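Local coordinates for protein oxidoreductase (Listeria innocua, PDB 3E18) that binds NAD in a Rossmann-type domain and probably acts as a dehydrogenase of the GFO/IDH/MocA family, its substrate being unknown, at residues M173-G178 with A337-A342. Residues are numbered along the deposited sequence; the frame is centred on the assembly and turned at random.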
ATOM      1  N   MET A 173      13.789 -11.767   4.670  1.00 30.14           N
ATOM      2  CA  MET A 173      13.263 -10.626   5.421  1.00 25.72           C
ATOM      3  C   MET A 173      11.960 -10.864   6.190  1.00 28.88           C
ATOM      4  O   MET A 173      11.722 -10.197   7.206  1.00 30.28           O
ATOM      5  CB  MET A 173      13.165  -9.372   4.538  1.00 24.47           C
ATOM      6  CG  MET A 173      14.509  -8.686   4.257  1.00 28.54           C
ATOM      7  SD  MET A 173      15.502  -8.177   5.714  1.00 33.39           S
ATOM      8  CE  MET A 173      16.842  -9.314   5.524  1.00 28.03           C
ATOM      9  N   VAL A 174      11.112 -11.776   5.713  1.00 25.15           N
ATOM     10  CA  VAL A 174       9.907 -12.136   6.480  1.00 26.15           C
ATOM     11  C   VAL A 174      10.338 -12.630   7.877  1.00 28.55           C
ATOM     12  O   VAL A 174       9.835 -12.184   8.906  1.00 26.18           O
ATOM     13  CB  VAL A 174       9.062 -13.206   5.762  1.00 29.45           C
ATOM     14  CG1 VAL A 174       7.893 -13.648   6.631  1.00 21.34           C
ATOM     15  CG2 VAL A 174       8.527 -12.685   4.421  1.00 26.13           C
ATOM     16  N   LEU A 175      11.320 -13.522   7.895  1.00 31.15           N
ATOM     17  CA  LEU A 175      11.803 -14.123   9.131  1.00 30.89           C
ATOM     18  C   LEU A 175      12.721 -13.198   9.948  1.00 34.53           C
ATOM     19  O   LEU A 175      12.888 -13.374  11.146  1.00 38.73           O
ATOM     20  CB  LEU A 175      12.472 -15.470   8.809  1.00 25.06           C
ATOM     21  CG  LEU A 175      11.465 -16.557   8.415  1.00 25.56           C
ATOM     22  CD1 LEU A 175      12.170 -17.822   7.924  1.00 31.77           C
ATOM     23  CD2 LEU A 175      10.567 -16.877   9.584  1.00 29.35           C
ATOM     24  N   ASP A 176      13.292 -12.196   9.296  1.00 32.34           N
ATOM     25  CA  ASP A 176      14.216 -11.289   9.960  1.00 32.22           C
ATOM     26  C   ASP A 176      13.473 -10.078  10.535  1.00 31.29           C
ATOM     27  O   ASP A 176      13.333  -9.949  11.743  1.00 40.31           O
ATOM     28  CB  ASP A 176      15.291 -10.854   8.969  1.00 31.62           C
ATOM     29  CG  ASP A 176      16.438 -10.112   9.622  1.00 43.33           C
ATOM     30  OD1 ASP A 176      16.419  -9.891  10.852  1.00 54.12           O
ATOM     31  OD2 ASP A 176      17.372  -9.735   8.888  1.00 48.67           O
ATOM     32  N   TRP A 177      12.989  -9.199   9.670  1.00 29.81           N
ATOM     33  CA  TRP A 177      12.298  -8.002  10.119  1.00 27.15           C
ATOM     34  C   TRP A 177      10.799  -8.230  10.258  1.00 28.54           C
ATOM     35  O   TRP A 177      10.146  -7.645  11.120  1.00 27.89           O
ATOM     36  CB  TRP A 177      12.565  -6.862   9.152  1.00 30.85           C
ATOM     37  CG  TRP A 177      13.621  -5.930   9.610  1.00 33.58           C
ATOM     38  CD1 TRP A 177      14.892  -5.821   9.116  1.00 39.76           C
ATOM     39  CD2 TRP A 177      13.513  -4.965  10.664  1.00 32.83           C
ATOM     40  NE1 TRP A 177      15.583  -4.846   9.797  1.00 39.94           N
ATOM     41  CE2 TRP A 177      14.759  -4.302  10.750  1.00 39.21           C
ATOM     42  CE3 TRP A 177      12.481  -4.586  11.536  1.00 30.11           C
ATOM     43  CZ2 TRP A 177      15.003  -3.287  11.679  1.00 37.80           C
ATOM     44  CZ3 TRP A 177      12.725  -3.566  12.453  1.00 31.11           C
ATOM     45  CH2 TRP A 177      13.977  -2.936  12.518  1.00 35.79           C
ATOM     46  N   GLY A 178      10.255  -9.075   9.400  1.00 26.34           N
ATOM     47  CA  GLY A 178       8.814  -9.332   9.400  1.00 27.60           C
ATOM     48  C   GLY A 178       8.298  -9.765  10.747  1.00 26.31           C
ATOM     49  O   GLY A 178       7.268  -9.273  11.196  1.00 31.24           O
ATOM     50  N   ALA A 337       0.976 -18.275   7.084  1.00 30.20           N
ATOM     51  CA  ALA A 337      -0.055 -17.730   6.177  1.00 26.36           C
ATOM     52  C   ALA A 337       0.536 -16.823   5.099  1.00 30.28           C
ATOM     53  O   ALA A 337       0.117 -16.874   3.947  1.00 28.52           O
ATOM     54  CB  ALA A 337      -1.128 -16.993   6.947  1.00 29.31           C
ATOM     55  N   ILE A 338       1.522 -16.015   5.473  1.00 25.98           N
ATOM     56  CA  ILE A 338       2.148 -15.084   4.531  1.00 25.66           C
ATOM     57  C   ILE A 338       2.868 -15.867   3.445  1.00 27.32           C
ATOM     58  O   ILE A 338       2.713 -15.572   2.256  1.00 29.93           O
ATOM     59  CB  ILE A 338       3.100 -14.110   5.268  1.00 28.07           C
ATOM     60  CG1 ILE A 338       2.275 -13.000   5.926  1.00 24.61           C
ATOM     61  CG2 ILE A 338       4.156 -13.515   4.334  1.00 21.90           C
ATOM     62  CD1 ILE A 338       3.044 -12.173   6.944  1.00 25.57           C
ATOM     63  N   PHE A 339       3.645 -16.868   3.853  1.00 27.10           N
ATOM     64  CA  PHE A 339       4.411 -17.673   2.902  1.00 26.69           C
ATOM     65  C   PHE A 339       3.511 -18.445   1.949  1.00 30.22           C
ATOM     66  O   PHE A 339       3.772 -18.517   0.744  1.00 29.40           O
ATOM     67  CB  PHE A 339       5.343 -18.612   3.645  1.00 29.98           C
ATOM     68  CG  PHE A 339       6.621 -17.960   4.061  1.00 28.05           C
ATOM     69  CD1 PHE A 339       7.385 -17.260   3.128  1.00 36.78           C
ATOM     70  CD2 PHE A 339       7.070 -18.045   5.368  1.00 30.92           C
ATOM     71  CE1 PHE A 339       8.567 -16.653   3.497  1.00 30.10           C
ATOM     72  CE2 PHE A 339       8.279 -17.444   5.742  1.00 31.31           C
ATOM     73  CZ  PHE A 339       9.017 -16.754   4.806  1.00 30.35           C
ATOM     74  N   GLU A 340       2.435 -18.993   2.502  1.00 23.62           N
ATOM     75  CA  GLU A 340       1.426 -19.682   1.720  1.00 28.09           C
ATOM     76  C   GLU A 340       0.726 -18.731   0.735  1.00 29.61           C
ATOM     77  O   GLU A 340       0.536 -19.079  -0.440  1.00 28.83           O
ATOM     78  CB  GLU A 340       0.403 -20.331   2.653  1.00 26.35           C
ATOM     79  CG  GLU A 340      -0.634 -21.179   1.910  1.00 35.50           C
ATOM     80  CD  GLU A 340      -1.821 -21.569   2.769  1.00 51.01           C
ATOM     81  OE1 GLU A 340      -1.708 -21.579   4.019  1.00 52.97           O
ATOM     82  OE2 GLU A 340      -2.882 -21.874   2.184  1.00 57.71           O
ATOM     83  N   ALA A 341       0.356 -17.540   1.210  1.00 25.78           N
ATOM     84  CA  ALA A 341      -0.323 -16.538   0.378  1.00 22.21           C
ATOM     85  C   ALA A 341       0.533 -16.135  -0.806  1.00 26.93           C
ATOM     86  O   ALA A 341       0.052 -16.068  -1.937  1.00 28.65           O
ATOM     87  CB  ALA A 341      -0.712 -15.299   1.220  1.00 22.99           C
ATOM     88  N   ALA A 342       1.813 -15.896  -0.558  1.00 22.91           N
ATOM     89  CA  ALA A 342       2.719 -15.524  -1.636  1.00 25.15           C
ATOM     90  C   ALA A 342       3.051 -16.665  -2.616  1.00 30.27           C
ATOM     91  O   ALA A 342       3.145 -16.442  -3.825  1.00 34.20           O
ATOM     92  CB  ALA A 342       3.972 -14.946  -1.057  1.00 21.70           C
TER
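Two helices lying on one face of the large mixed sheet in the GFO/IDH/MocA fold, 173-188 and 325-344, meet through Val174, Leu175, Ile338 and Phe339, a worked example of how widely spaced helices are bridged by a large aromatic side chain meeting a small branched one. They run roughly antiparallel, at 141°, and their axes come no nearer than 11.8 Å over these segments. Phe339 and Val174 close that gap between them. Phe339 CG stands anti to its own carbonyl carbon (chi1 -83°), which carries the ring across to the 173-178 part of helix 173-188, where Val174 reaches out from the opposite direction. The far end of the ring settles against the valine branch point: CZ lies 3.7 Å from Val174 CB, on an oblique approach. Both methyls stay on CB's side of the ring plane and spread across its end, Val174 CG1 3.9 Å from Phe339 CE2 and Val174 CG2 4.1 Å from Phe339 CE1. Leu175 comes to the ring edge, close to its plane. Closer to the sheet than the ring, Ile338 points toward helix 173-188 and touches Val196, Ala198 and Thr214, while Val174 packs on Leu200 and Phe212, and the strands floor the interhelical seam. Entirely apolar, the contact stands beside the cofactor site: the Leu175 side chain is about 7 Å from the bound NAD, and the neighbouring Asp176 forms a salt bridge with the NAD-binding Lys96. A wider, pi-type turn spans 174-178, with Met173 O accepting from both Trp177 N and Gly178 N. On the sheet side of the seam, Val174 CG1 approaches Ile338 CG2 more loosely, at 4.4 Å.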